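Local coordinates for protein glycoside Hydrolase Family 43_12 (Metagenome, PDB 7JVH) that probably hydrolyses glycosidic linkages in plant cell-wall polysaccharides or their oligosaccharides, at residues A[482-487]-A[528-533]; A[423-428]-A[468-473]; A[476-481]-A[503-508]; A[398-403]-A[462-467]. All coordinates share one frame; numbering follows the deposited sequence.

Contact 1: residues A[482-487]-A[528-533]; sequences QVLVLE and FSYTLN
Two leucines, L484 and L486, each lay a single methyl group on the face of an aromatic ring, Y530 and F528 respectively, and this pair of CH-pi contacts is essentially the whole of the interface. In the L486 pair, L486 CD1 sits 3.8 Å from the centroid of the F528 ring, only 21° off the ring normal. It is displaced from the centre toward the CG-CD1 side of the ring, nearest F528 CG and CD1, both at 3.6 Å. L486 has CG anti to the backbone N (chi1 -176°), which sends the branch out toward the phenylalanine. Y530 takes the less common position with CG between its backbone N and carbonyl carbon (chi1 65°), turning a ring face to L484 CD1; that pair is modelled too tightly for its exact spacing to carry meaning.

The strands involved belong to the two facing sheets of the concanavalin A-like beta-sandwich: 482-489 lies in the six-stranded sheet and 525-531 in the sheet opposite. The CA atoms of L486 and F528 are 8.2 Å apart, so side chains alone fill the interval. All four residues are buried, and the core continues around them, with V475 and L517 beside L484, and Y471, L473, V519 and L543 around F528. Cut back to an alanine, F528 would probably no longer offer L486 CD1 a ring face, and a gap would open in the layer between the sheets. S529 and T531 point away from the leucines, and their side chains touch K536 of strand 536-544.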
loop_
_atom_site.group_PDB
_atom_site.type_symbol
_atom_site.label_atom_id
_atom_site.label_comp_id
_atom_site.label_asym_id
_atom_site.label_seq_id
_atom_site.Cartn_x
_atom_site.Cartn_y
_atom_site.Cartn_z
ATOM N N GLN A 482 -8.027 -12.500 -34.798
ATOM C CA GLN A 482 -7.421 -12.124 -33.536
ATOM C C GLN A 482 -6.050 -12.755 -33.362
ATOM O O GLN A 482 -5.787 -13.836 -33.867
ATOM C CB GLN A 482 -8.349 -12.429 -32.362
ATOM C CG GLN A 482 -9.499 -11.441 -32.219
ATOM C CD GLN A 482 -10.468 -11.523 -33.364
ATOM O OE1 GLN A 482 -10.835 -12.610 -33.747
ATOM N NE2 GLN A 482 -10.876 -10.398 -33.912
ATOM N N VAL A 483 -5.188 -12.050 -32.620
ATOM C CA VAL A 483 -3.826 -12.467 -32.327
ATOM C C VAL A 483 -3.580 -12.231 -30.839
ATOM O O VAL A 483 -4.274 -11.444 -30.214
ATOM C CB VAL A 483 -2.809 -11.668 -33.152
ATOM C CG1 VAL A 483 -3.011 -11.931 -34.620
ATOM C CG2 VAL A 483 -2.931 -10.173 -32.843
ATOM N N LEU A 484 -2.589 -12.926 -30.282
ATOM C CA LEU A 484 -2.144 -12.669 -28.935
ATOM C C LEU A 484 -0.753 -12.083 -28.975
ATOM O O LEU A 484 0.123 -12.604 -29.661
ATOM C CB LEU A 484 -2.165 -13.936 -28.060
ATOM C CG LEU A 484 -3.468 -14.380 -27.424
ATOM C CD1 LEU A 484 -3.217 -15.687 -26.683
ATOM C CD2 LEU A 484 -4.030 -13.317 -26.489
ATOM N N VAL A 485 -0.565 -10.988 -28.228
ATOM C CA VAL A 485 0.686 -10.263 -28.185
ATOM C C VAL A 485 1.153 -10.141 -26.724
ATOM O O VAL A 485 0.390 -9.740 -25.849
ATOM C CB VAL A 485 0.539 -8.875 -28.844
ATOM C CG1 VAL A 485 1.852 -8.086 -28.786
ATOM C CG2 VAL A 485 0.070 -9.025 -30.287
ATOM N N LEU A 486 2.409 -10.533 -26.490
ATOM C CA LEU A 486 3.070 -10.388 -25.220
ATOM C C LEU A 486 4.131 -9.288 -25.380
ATOM O O LEU A 486 5.012 -9.388 -26.243
ATOM C CB LEU A 486 3.718 -11.699 -24.798
ATOM C CG LEU A 486 4.390 -11.792 -23.427
ATOM C CD1 LEU A 486 3.431 -11.580 -22.279
ATOM C CD2 LEU A 486 5.052 -13.162 -23.302
ATOM N N GLU A 487 4.024 -8.244 -24.548
ATOM C CA GLU A 487 4.926 -7.114 -24.570
ATOM C C GLU A 487 5.521 -6.870 -23.203
ATOM O O GLU A 487 4.859 -7.061 -22.175
ATOM C CB GLU A 487 4.184 -5.859 -25.014
ATOM C CG GLU A 487 3.950 -5.769 -26.529
ATOM C CD GLU A 487 2.931 -4.715 -26.901
ATOM O OE1 GLU A 487 2.138 -4.287 -26.020
ATOM O OE2 GLU A 487 2.921 -4.313 -28.079
ATOM N N PHE A 528 3.705 -16.396 -18.926
ATOM C CA PHE A 528 2.374 -16.139 -19.422
ATOM C C PHE A 528 1.858 -17.355 -20.215
ATOM O O PHE A 528 2.631 -18.200 -20.671
ATOM C CB PHE A 528 2.386 -14.863 -20.284
ATOM C CG PHE A 528 2.377 -13.589 -19.473
ATOM C CD1 PHE A 528 3.553 -13.062 -18.955
ATOM C CD2 PHE A 528 1.194 -12.917 -19.229
ATOM C CE1 PHE A 528 3.544 -11.882 -18.227
ATOM C CE2 PHE A 528 1.185 -11.725 -18.486
ATOM C CZ PHE A 528 2.361 -11.217 -17.988
ATOM N N SER A 529 0.529 -17.438 -20.338
ATOM C CA SER A 529 -0.131 -18.497 -21.060
ATOM C C SER A 529 -1.518 -18.051 -21.436
ATOM O O SER A 529 -2.048 -17.084 -20.864
ATOM C CB SER A 529 -0.227 -19.776 -20.205
ATOM O OG SER A 529 -1.151 -19.629 -19.125
ATOM N N TYR A 530 -2.107 -18.790 -22.386
ATOM C CA TYR A 530 -3.484 -18.614 -22.810
ATOM C C TYR A 530 -4.126 -19.979 -22.947
ATOM O O TYR A 530 -3.442 -20.963 -23.228
ATOM C CB TYR A 530 -3.559 -17.840 -24.127
ATOM C CG TYR A 530 -2.965 -18.539 -25.334
ATOM C CD1 TYR A 530 -1.594 -18.683 -25.472
ATOM C CD2 TYR A 530 -3.788 -19.032 -26.355
ATOM C CE1 TYR A 530 -1.050 -19.307 -26.576
ATOM C CE2 TYR A 530 -3.260 -19.641 -27.480
ATOM C CZ TYR A 530 -1.894 -19.783 -27.585
ATOM O OH TYR A 530 -1.358 -20.410 -28.672
ATOM N N THR A 531 -5.443 -20.039 -22.715
ATOM C CA THR A 531 -6.195 -21.282 -22.742
ATOM C C THR A 531 -7.431 -21.057 -23.595
ATOM O O THR A 531 -8.335 -20.302 -23.208
ATOM C CB THR A 531 -6.607 -21.741 -21.334
ATOM O OG1 THR A 531 -5.439 -21.859 -20.505
ATOM C CG2 THR A 531 -7.380 -23.091 -21.419
ATOM N N LEU A 532 -7.431 -21.664 -24.786
ATOM C CA LEU A 532 -8.514 -21.519 -25.735
ATOM C C LEU A 532 -9.220 -22.873 -25.771
ATOM O O LEU A 532 -9.184 -23.610 -24.795
ATOM C CB LEU A 532 -7.992 -21.032 -27.115
ATOM C CG LEU A 532 -8.902 -20.039 -27.853
ATOM C CD1 LEU A 532 -9.883 -19.369 -26.903
ATOM C CD2 LEU A 532 -8.102 -19.004 -28.636
ATOM N N ASN A 533 -9.887 -23.181 -26.890
ATOM C CA ASN A 533 -10.761 -24.357 -27.032
ATOM C C ASN A 533 -10.207 -25.634 -26.374
ATOM O O ASN A 533 -9.808 -26.599 -27.040
ATOM C CB ASN A 533 -11.124 -24.577 -28.512
ATOM C CG ASN A 533 -9.992 -24.202 -29.450
ATOM O OD1 ASN A 533 -8.866 -24.671 -29.287
ATOM N ND2 ASN A 533 -10.275 -23.331 -30.423
#

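Contact 2: residues A[423-428]-A[468-473]; sequences ANITEV and ACNYVL
N470 is the first residue along 468-473 to touch the 423-428 loop, and it does so with its amide: OD1 lies 3.8 Å from I425 CG2, while the same oxygen is 3.9 Å from I425 CD1. The other end of that amide is tied down, since ND2 bonds to the carbonyl of N466. Y471 then points away from the loop, to the opposite face of its sheet, where it packs on F528. V472 comes back to the loop side and meets I425 tip to tip, its CG2 3.4 Å from I425 CD1. With CG1 anti to the backbone N (chi1 -157°) and the chain extended beyond it, I425 carries CD1 straight to the valine.

The isoleucine is presented by a type I turn, N424 to E427, with an Asx turn at its start: N424 OD1 accepts T426 N (2.9 Å) and also T426 OG1 (2.6 Å), both from one face of its amide plane. Were I425 shortened to an alanine, V472 CG2 would probably lose its apolar partner and the N470 amide one of its neighbours. The loop links strand 416-418 of one sheet to 433-437 of the other, and I425 also packs on I462 and Y464 of strand 458-464, next to strand 469-477.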
loop_
_atom_site.group_PDB
_atom_site.type_symbol
_atom_site.label_atom_id
_atom_site.label_comp_id
_atom_site.label_asym_id
_atom_site.label_seq_id
_atom_site.Cartn_x
_atom_site.Cartn_y
_atom_site.Cartn_z
ATOM N N ALA A 423 -5.069 6.721 -23.265
ATOM C CA ALA A 423 -3.688 6.485 -22.863
ATOM C C ALA A 423 -3.267 5.039 -23.062
ATOM O O ALA A 423 -4.013 4.130 -22.708
ATOM C CB ALA A 423 -3.493 6.894 -21.411
ATOM N N ASN A 424 -2.063 4.831 -23.610
ATOM C CA ASN A 424 -1.446 3.519 -23.616
ATOM C C ASN A 424 -0.764 3.277 -22.262
ATOM O O ASN A 424 -0.701 4.148 -21.422
ATOM C CB ASN A 424 -0.520 3.314 -24.828
ATOM C CG ASN A 424 0.809 4.022 -24.707
ATOM O OD1 ASN A 424 1.391 4.140 -23.617
ATOM N ND2 ASN A 424 1.317 4.491 -25.844
ATOM N N ILE A 425 -0.275 2.056 -22.052
ATOM C CA ILE A 425 0.215 1.641 -20.747
ATOM C C ILE A 425 1.473 2.363 -20.206
ATOM O O ILE A 425 1.680 2.401 -18.990
ATOM C CB ILE A 425 0.383 0.103 -20.674
ATOM C CG1 ILE A 425 0.332 -0.342 -19.212
ATOM C CG2 ILE A 425 1.664 -0.359 -21.371
ATOM C CD1 ILE A 425 0.231 -1.844 -19.042
ATOM N N THR A 426 2.272 2.946 -21.106
ATOM C CA THR A 426 3.560 3.531 -20.762
ATOM C C THR A 426 3.477 5.004 -20.325
ATOM O O THR A 426 4.493 5.609 -20.015
ATOM C CB THR A 426 4.516 3.416 -21.966
ATOM O OG1 THR A 426 3.964 4.130 -23.084
ATOM C CG2 THR A 426 4.735 1.966 -22.323
ATOM N N GLU A 427 2.255 5.548 -20.298
ATOM C CA GLU A 427 2.018 6.959 -20.088
ATOM C C GLU A 427 1.702 7.281 -18.651
ATOM O O GLU A 427 1.052 6.496 -17.973
ATOM C CB GLU A 427 0.868 7.435 -20.961
ATOM C CG GLU A 427 1.190 7.436 -22.441
ATOM C CD GLU A 427 0.053 7.947 -23.285
ATOM O OE1 GLU A 427 -0.456 9.052 -23.021
ATOM O OE2 GLU A 427 -0.329 7.232 -24.224
ATOM N N VAL A 428 2.145 8.473 -18.205
ATOM C CA VAL A 428 1.804 9.010 -16.899
ATOM C C VAL A 428 0.435 9.687 -17.054
ATOM O O VAL A 428 0.301 10.905 -17.081
ATOM C CB VAL A 428 2.891 9.972 -16.394
ATOM C CG1 VAL A 428 2.531 10.556 -15.029
ATOM C CG2 VAL A 428 4.245 9.261 -16.386
ATOM N N ALA A 468 6.621 2.061 -17.094
ATOM C CA ALA A 468 7.761 1.615 -17.900
ATOM C C ALA A 468 8.402 0.334 -17.359
ATOM O O ALA A 468 9.499 -0.045 -17.764
ATOM C CB ALA A 468 8.809 2.727 -17.983
ATOM N N CYS A 469 7.698 -0.326 -16.434
ATOM C CA CYS A 469 8.125 -1.581 -15.828
ATOM C C CYS A 469 6.892 -2.449 -15.708
ATOM O O CYS A 469 6.255 -2.517 -14.644
ATOM C CB CYS A 469 8.769 -1.310 -14.467
ATOM S SG CYS A 469 10.496 -0.761 -14.589
ATOM N N ASN A 470 6.538 -3.099 -16.825
ATOM C CA ASN A 470 5.346 -3.923 -16.900
ATOM C C ASN A 470 5.417 -5.006 -17.963
ATOM O O ASN A 470 6.208 -4.911 -18.909
ATOM C CB ASN A 470 4.106 -3.053 -17.109
ATOM C CG ASN A 470 4.177 -2.202 -18.372
ATOM O OD1 ASN A 470 4.038 -2.708 -19.488
ATOM N ND2 ASN A 470 4.363 -0.895 -18.195
ATOM N N TYR A 471 4.600 -6.050 -17.767
ATOM C CA TYR A 471 4.384 -7.125 -18.726
ATOM C C TYR A 471 2.904 -7.162 -19.075
ATOM O O TYR A 471 2.057 -7.100 -18.192
ATOM C CB TYR A 471 4.788 -8.465 -18.132
ATOM C CG TYR A 471 6.248 -8.583 -17.770
ATOM C CD1 TYR A 471 7.233 -8.207 -18.663
ATOM C CD2 TYR A 471 6.642 -9.117 -16.552
ATOM C CE1 TYR A 471 8.579 -8.315 -18.340
ATOM C CE2 TYR A 471 7.983 -9.228 -16.225
ATOM C CZ TYR A 471 8.943 -8.824 -17.133
ATOM O OH TYR A 471 10.277 -8.950 -16.838
ATOM N N VAL A 472 2.607 -7.243 -20.375
ATOM C CA VAL A 472 1.239 -7.181 -20.882
ATOM C C VAL A 472 1.025 -8.254 -21.953
ATOM O O VAL A 472 1.843 -8.397 -22.863
ATOM C CB VAL A 472 0.928 -5.810 -21.488
ATOM C CG1 VAL A 472 -0.551 -5.710 -21.820
ATOM C CG2 VAL A 472 1.328 -4.704 -20.552
ATOM N N LEU A 473 -0.074 -9.009 -21.811
ATOM C CA LEU A 473 -0.532 -9.995 -22.782
ATOM C C LEU A 473 -1.933 -9.598 -23.197
ATOM O O LEU A 473 -2.830 -9.536 -22.371
ATOM C CB LEU A 473 -0.557 -11.388 -22.161
ATOM C CG LEU A 473 -1.076 -12.553 -23.028
ATOM C CD1 LEU A 473 -0.093 -12.912 -24.142
ATOM C CD2 LEU A 473 -1.355 -13.782 -22.173
#

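Contact 3: residues A[476-481]-A[503-508]; sequences QTEGKE and VAKEPI
E478 and K505 extend toward one another across strand 482-489 and meet in a salt bridge on the surface of the protein. The lysine is stretched out completely: CG is anti to its backbone N (chi1 -176°), and every later torsion stays close to trans, so the ammonium is carried as far from the backbone as the chain allows. The glutamate is extended too beyond CG (chi2 -177°), but it starts from the other common position, with CG anti to the carbonyl carbon.

The carboxylate takes the ammonium between its two oxygens, unevenly. K505 NZ to E478 OE2 is 2.8 Å, using the syn lone pair of that oxygen; the partner bond from K505 NZ to E478 OE1, at 3.0 Å, is weak. Both residues are exposed, so solvent probably screens the pair and tempers what it adds to stability. The E478 side chain lies against V483 of the strand between.

E478 is itself held at the mouth of a tight hairpin, its N bonded to E481 O at 2.8 Å, while G479 beyond it adopts a positive phi that suits glycine. On the far strand a classic beta bulge places V503 and A504 both opposite L486, just before K505. The arrangement is a surface ion pair from a hairpin turn to an edge strand of an antiparallel sheet: strands 469-477 and 501-507 flank 482-489, and the two long side chains bridge over the strand separating them at one edge of the sandwich.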
loop_
_atom_site.group_PDB
_atom_site.type_symbol
_atom_site.label_atom_id
_atom_site.label_comp_id
_atom_site.label_asym_id
_atom_site.label_seq_id
_atom_site.Cartn_x
_atom_site.Cartn_y
_atom_site.Cartn_z
ATOM N N GLN A 476 -5.533 -8.990 -29.715
ATOM C CA GLN A 476 -5.668 -7.879 -30.651
ATOM C C GLN A 476 -6.259 -8.415 -31.951
ATOM O O GLN A 476 -6.466 -9.604 -32.072
ATOM C CB GLN A 476 -4.305 -7.238 -30.892
ATOM C CG GLN A 476 -3.674 -6.689 -29.621
ATOM C CD GLN A 476 -2.327 -6.039 -29.852
ATOM O OE1 GLN A 476 -2.034 -5.567 -30.940
ATOM N NE2 GLN A 476 -1.495 -6.026 -28.825
ATOM N N THR A 477 -6.531 -7.512 -32.900
ATOM C CA THR A 477 -7.090 -7.861 -34.206
ATOM C C THR A 477 -6.147 -7.418 -35.321
ATOM O O THR A 477 -5.543 -6.355 -35.246
ATOM C CB THR A 477 -8.465 -7.204 -34.458
ATOM O OG1 THR A 477 -9.333 -7.401 -33.328
ATOM C CG2 THR A 477 -9.130 -7.782 -35.709
ATOM N N GLU A 478 -6.030 -8.266 -36.349
ATOM C CA GLU A 478 -5.237 -8.016 -37.549
ATOM C C GLU A 478 -5.943 -8.739 -38.693
ATOM O O GLU A 478 -5.941 -9.965 -38.746
ATOM C CB GLU A 478 -3.808 -8.531 -37.383
ATOM C CG GLU A 478 -3.047 -7.865 -36.242
ATOM C CD GLU A 478 -1.602 -8.319 -36.124
ATOM O OE1 GLU A 478 -1.108 -9.023 -37.013
ATOM O OE2 GLU A 478 -0.964 -7.983 -35.117
ATOM N N GLY A 479 -6.557 -7.964 -39.597
ATOM C CA GLY A 479 -7.480 -8.472 -40.590
ATOM C C GLY A 479 -8.816 -8.714 -39.900
ATOM O O GLY A 479 -9.274 -7.891 -39.098
ATOM N N LYS A 480 -9.450 -9.842 -40.226
ATOM C CA LYS A 480 -10.651 -10.298 -39.528
ATOM C C LYS A 480 -10.227 -11.525 -38.731
ATOM O O LYS A 480 -10.841 -12.601 -38.801
ATOM C CB LYS A 480 -11.809 -10.606 -40.499
ATOM C CG LYS A 480 -13.136 -10.973 -39.799
ATOM C CD LYS A 480 -13.531 -9.974 -38.709
ATOM C CE LYS A 480 -14.795 -10.410 -37.990
ATOM N NZ LYS A 480 -14.498 -11.492 -37.020
ATOM N N GLU A 481 -9.143 -11.339 -37.977
ATOM C CA GLU A 481 -8.530 -12.361 -37.163
ATOM C C GLU A 481 -7.933 -11.747 -35.899
ATOM O O GLU A 481 -7.383 -10.646 -35.922
ATOM C CB GLU A 481 -7.442 -13.083 -37.956
ATOM C CG GLU A 481 -7.975 -14.243 -38.795
ATOM C CD GLU A 481 -6.898 -15.265 -39.123
ATOM O OE1 GLU A 481 -6.011 -15.474 -38.233
ATOM O OE2 GLU A 481 -6.949 -15.848 -40.250
ATOM N N VAL A 503 7.699 -9.468 -26.889
ATOM C CA VAL A 503 8.391 -10.662 -26.427
ATOM C C VAL A 503 7.981 -11.874 -27.268
ATOM O O VAL A 503 8.829 -12.659 -27.678
ATOM C CB VAL A 503 8.089 -10.958 -24.938
ATOM C CG1 VAL A 503 8.748 -12.256 -24.510
ATOM C CG2 VAL A 503 8.562 -9.811 -24.057
ATOM N N ALA A 504 6.670 -12.006 -27.512
ATOM C CA ALA A 504 6.078 -13.107 -28.237
ATOM C C ALA A 504 4.766 -12.682 -28.905
ATOM O O ALA A 504 4.162 -11.670 -28.537
ATOM C CB ALA A 504 5.814 -14.275 -27.306
ATOM N N LYS A 505 4.342 -13.479 -29.892
ATOM C CA LYS A 505 3.122 -13.232 -30.665
ATOM C C LYS A 505 2.675 -14.529 -31.343
ATOM O O LYS A 505 3.491 -15.219 -31.937
ATOM C CB LYS A 505 3.392 -12.122 -31.707
ATOM C CG LYS A 505 2.181 -11.699 -32.510
ATOM C CD LYS A 505 2.523 -10.816 -33.680
ATOM C CE LYS A 505 1.263 -10.538 -34.486
ATOM N NZ LYS A 505 1.428 -9.475 -35.528
ATOM N N GLU A 506 1.381 -14.846 -31.231
ATOM C CA GLU A 506 0.776 -16.041 -31.844
ATOM C C GLU A 506 -0.633 -15.722 -32.336
ATOM O O GLU A 506 -1.399 -15.068 -31.632
ATOM C CB GLU A 506 0.667 -17.215 -30.852
ATOM C CG GLU A 506 1.975 -17.767 -30.334
ATOM C CD GLU A 506 2.790 -18.505 -31.377
ATOM O OE1 GLU A 506 2.290 -18.852 -32.487
ATOM O OE2 GLU A 506 3.977 -18.754 -31.075
ATOM N N PRO A 507 -1.025 -16.176 -33.549
ATOM C CA PRO A 507 -2.414 -16.053 -33.993
ATOM C C PRO A 507 -3.306 -17.064 -33.293
ATOM O O PRO A 507 -2.823 -18.099 -32.854
ATOM C CB PRO A 507 -2.327 -16.354 -35.487
ATOM C CG PRO A 507 -1.091 -17.164 -35.652
ATOM C CD PRO A 507 -0.149 -16.810 -34.547
ATOM N N ILE A 508 -4.603 -16.755 -33.180
ATOM C CA ILE A 508 -5.573 -17.648 -32.537
ATOM C C ILE A 508 -6.871 -17.788 -33.358
ATOM O O ILE A 508 -7.917 -18.181 -32.820
ATOM C CB ILE A 508 -5.896 -17.156 -31.108
ATOM C CG1 ILE A 508 -6.442 -15.725 -31.122
ATOM C CG2 ILE A 508 -4.645 -17.180 -30.251
ATOM C CD1 ILE A 508 -7.044 -15.303 -29.814
#

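Contact 4: residues A[398-403]-A[462-467]; sequences VAMRGP and ICYQNE
R401 and E467 form a buried salt bridge in which a single carboxylate oxygen, E467 OE1, serves both ends of the guanidinium. R401 NH2 lies 2.7 Å from it, and R401 NH1 adds a weak bond at 3.0 Å. The two flat groups are 63° apart, and NH2 reaches the oxygen from above the carboxylate plane rather than within it. E467 bends at chi2 (-89°), which folds the carboxylate back toward the arginine.

One further hydrogen bond, weak, runs from R401 NH1 to Y464 OH, 3.3 Å. The hydroxyl thus sits at the guanidinium edge, beside E467 OE1. R401 NE is taken up by the carbonyl of C115, which, with the bonds to E467, probably restricts the rotation of the group.

Apolar contact is made by M400, a selenomethionine. Its CG is 4.0 Å from Y464 CE1, and SE approaches the same ring obliquely, 5.1 Å from the centroid, in a Met-aromatic contact. F435 packs on both residues.

With C115, A81, M82 and I117 close by, the cluster lies where the beta-sandwich meets the family 43 catalytic domain, a five-bladed beta-propeller, and the buried ion pair belongs to that domain interface.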
loop_
_atom_site.group_PDB
_atom_site.type_symbol
_atom_site.label_atom_id
_atom_site.label_comp_id
_atom_site.label_asym_id
_atom_site.label_seq_id
_atom_site.Cartn_x
_atom_site.Cartn_y
_atom_site.Cartn_z
ATOM N N VAL A 398 -8.094 -1.564 -7.558
ATOM C CA VAL A 398 -7.660 -0.191 -7.760
ATOM C C VAL A 398 -7.373 0.068 -9.236
ATOM O O VAL A 398 -7.125 -0.868 -10.011
ATOM C CB VAL A 398 -6.385 0.121 -6.944
ATOM C CG1 VAL A 398 -6.683 0.057 -5.447
ATOM C CG2 VAL A 398 -5.231 -0.813 -7.315
ATOM N N ALA A 399 -7.418 1.352 -9.613
ATOM C CA ALA A 399 -7.012 1.827 -10.928
ATOM C C ALA A 399 -5.796 2.722 -10.716
ATOM O O ALA A 399 -5.571 3.216 -9.613
ATOM C CB ALA A 399 -8.140 2.592 -11.578
HETATM N N MSE A 400 -4.995 2.904 -11.769
HETATM C CA MSE A 400 -3.847 3.795 -11.739
HETATM C C MSE A 400 -4.264 5.177 -12.228
HETATM O O MSE A 400 -4.804 5.300 -13.320
HETATM C CB MSE A 400 -2.715 3.243 -12.611
HETATM C CG MSE A 400 -2.081 1.971 -12.075
HETATM SE SE MSE A 400 -1.198 2.271 -10.352
HETATM C CE MSE A 400 -0.148 3.924 -10.585
ATOM N N ARG A 401 -4.032 6.198 -11.396
ATOM C CA ARG A 401 -4.108 7.596 -11.803
ATOM C C ARG A 401 -5.502 8.115 -12.196
ATOM O O ARG A 401 -5.619 9.103 -12.915
ATOM C CB ARG A 401 -3.104 7.883 -12.936
ATOM C CG ARG A 401 -1.666 7.517 -12.592
ATOM C CD ARG A 401 -0.693 7.995 -13.646
ATOM N NE ARG A 401 0.673 7.998 -13.134
ATOM C CZ ARG A 401 1.557 7.014 -13.304
ATOM N NH1 ARG A 401 1.253 5.911 -13.965
ATOM N NH2 ARG A 401 2.788 7.153 -12.805
ATOM N N GLY A 402 -6.559 7.469 -11.691
ATOM C CA GLY A 402 -7.921 7.883 -11.974
ATOM C C GLY A 402 -8.966 6.877 -11.509
ATOM O O GLY A 402 -8.627 5.758 -11.132
ATOM N N PRO A 403 -10.265 7.242 -11.535
ATOM C CA PRO A 403 -11.326 6.330 -11.102
ATOM C C PRO A 403 -11.688 5.293 -12.162
ATOM O O PRO A 403 -11.670 5.598 -13.359
ATOM C CB PRO A 403 -12.509 7.270 -10.837
ATOM C CG PRO A 403 -12.247 8.470 -11.689
ATOM C CD PRO A 403 -10.768 8.552 -11.965
ATOM N N ILE A 462 -2.281 -7.948 -17.242
ATOM C CA ILE A 462 -1.161 -7.053 -16.960
ATOM C C ILE A 462 -0.502 -7.353 -15.613
ATOM O O ILE A 462 -1.188 -7.521 -14.603
ATOM C CB ILE A 462 -1.621 -5.579 -16.915
ATOM C CG1 ILE A 462 -2.433 -5.221 -18.154
ATOM C CG2 ILE A 462 -0.412 -4.662 -16.771
ATOM C CD1 ILE A 462 -3.004 -3.831 -18.132
ATOM N N CYS A 463 0.836 -7.403 -15.620
ATOM C CA CYS A 463 1.673 -7.335 -14.430
ATOM C C CYS A 463 2.432 -5.980 -14.486
ATOM O O CYS A 463 3.200 -5.726 -15.421
ATOM C CB CYS A 463 2.634 -8.531 -14.380
ATOM S SG CYS A 463 1.822 -10.160 -14.473
ATOM N N TYR A 464 2.207 -5.138 -13.467
ATOM C CA TYR A 464 2.552 -3.719 -13.484
ATOM C C TYR A 464 3.290 -3.298 -12.214
ATOM O O TYR A 464 2.757 -3.418 -11.116
ATOM C CB TYR A 464 1.253 -2.913 -13.560
ATOM C CG TYR A 464 1.395 -1.429 -13.826
ATOM C CD1 TYR A 464 1.575 -0.514 -12.780
ATOM C CD2 TYR A 464 1.268 -0.923 -15.119
ATOM C CE1 TYR A 464 1.678 0.846 -13.033
ATOM C CE2 TYR A 464 1.335 0.435 -15.371
ATOM C CZ TYR A 464 1.556 1.315 -14.321
ATOM O OH TYR A 464 1.673 2.684 -14.513
ATOM N N GLN A 465 4.509 -2.776 -12.379
ATOM C CA GLN A 465 5.241 -2.084 -11.313
ATOM C C GLN A 465 5.085 -0.571 -11.521
ATOM O O GLN A 465 4.578 0.141 -10.649
ATOM C CB GLN A 465 6.706 -2.509 -11.320
ATOM C CG GLN A 465 7.658 -1.745 -10.402
ATOM C CD GLN A 465 7.144 -1.570 -8.972
ATOM O OE1 GLN A 465 7.004 -0.440 -8.534
ATOM N NE2 GLN A 465 6.856 -2.663 -8.255
ATOM N N ASN A 466 5.503 -0.096 -12.694
ATOM C CA ASN A 466 5.188 1.254 -13.156
ATOM C C ASN A 466 4.994 1.295 -14.681
ATOM O O ASN A 466 5.163 0.280 -15.381
ATOM C CB ASN A 466 6.220 2.295 -12.655
ATOM C CG ASN A 466 7.575 2.158 -13.284
ATOM O OD1 ASN A 466 7.713 2.066 -14.504
ATOM N ND2 ASN A 466 8.599 2.171 -12.447
ATOM N N GLU A 467 4.626 2.475 -15.181
ATOM C CA GLU A 467 4.294 2.679 -16.586
ATOM C C GLU A 467 5.378 2.176 -17.566
ATOM O O GLU A 467 5.084 1.902 -18.721
ATOM C CB GLU A 467 3.989 4.148 -16.868
ATOM C CG GLU A 467 5.120 5.120 -16.488
ATOM C CD GLU A 467 5.072 5.631 -15.051
ATOM O OE1 GLU A 467 4.127 5.333 -14.302
ATOM O OE2 GLU A 467 5.972 6.385 -14.689
#

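Overall arrangement
All four contacts belong to the C-terminal concanavalin A-like domain and use its six-stranded sheet. Strands 458-464, 469-477, 482-489 and 501-507 follow one another both along the chain and across that sheet, so the contacts spread along a meander. Contacts 4 and 2 are neighbours, with centres 8 Å apart, and their segments alternate in sequence; contacts 1 and 3 do the same at the far end. Contacts 3 and 4 lie about 25 Å apart between centres, without touching. Contact 1 joins the sheet to its partner across the core, contact 2 packs a loop on its other face, contact 3 spans its edge, and contact 4 carries it to the catalytic propeller.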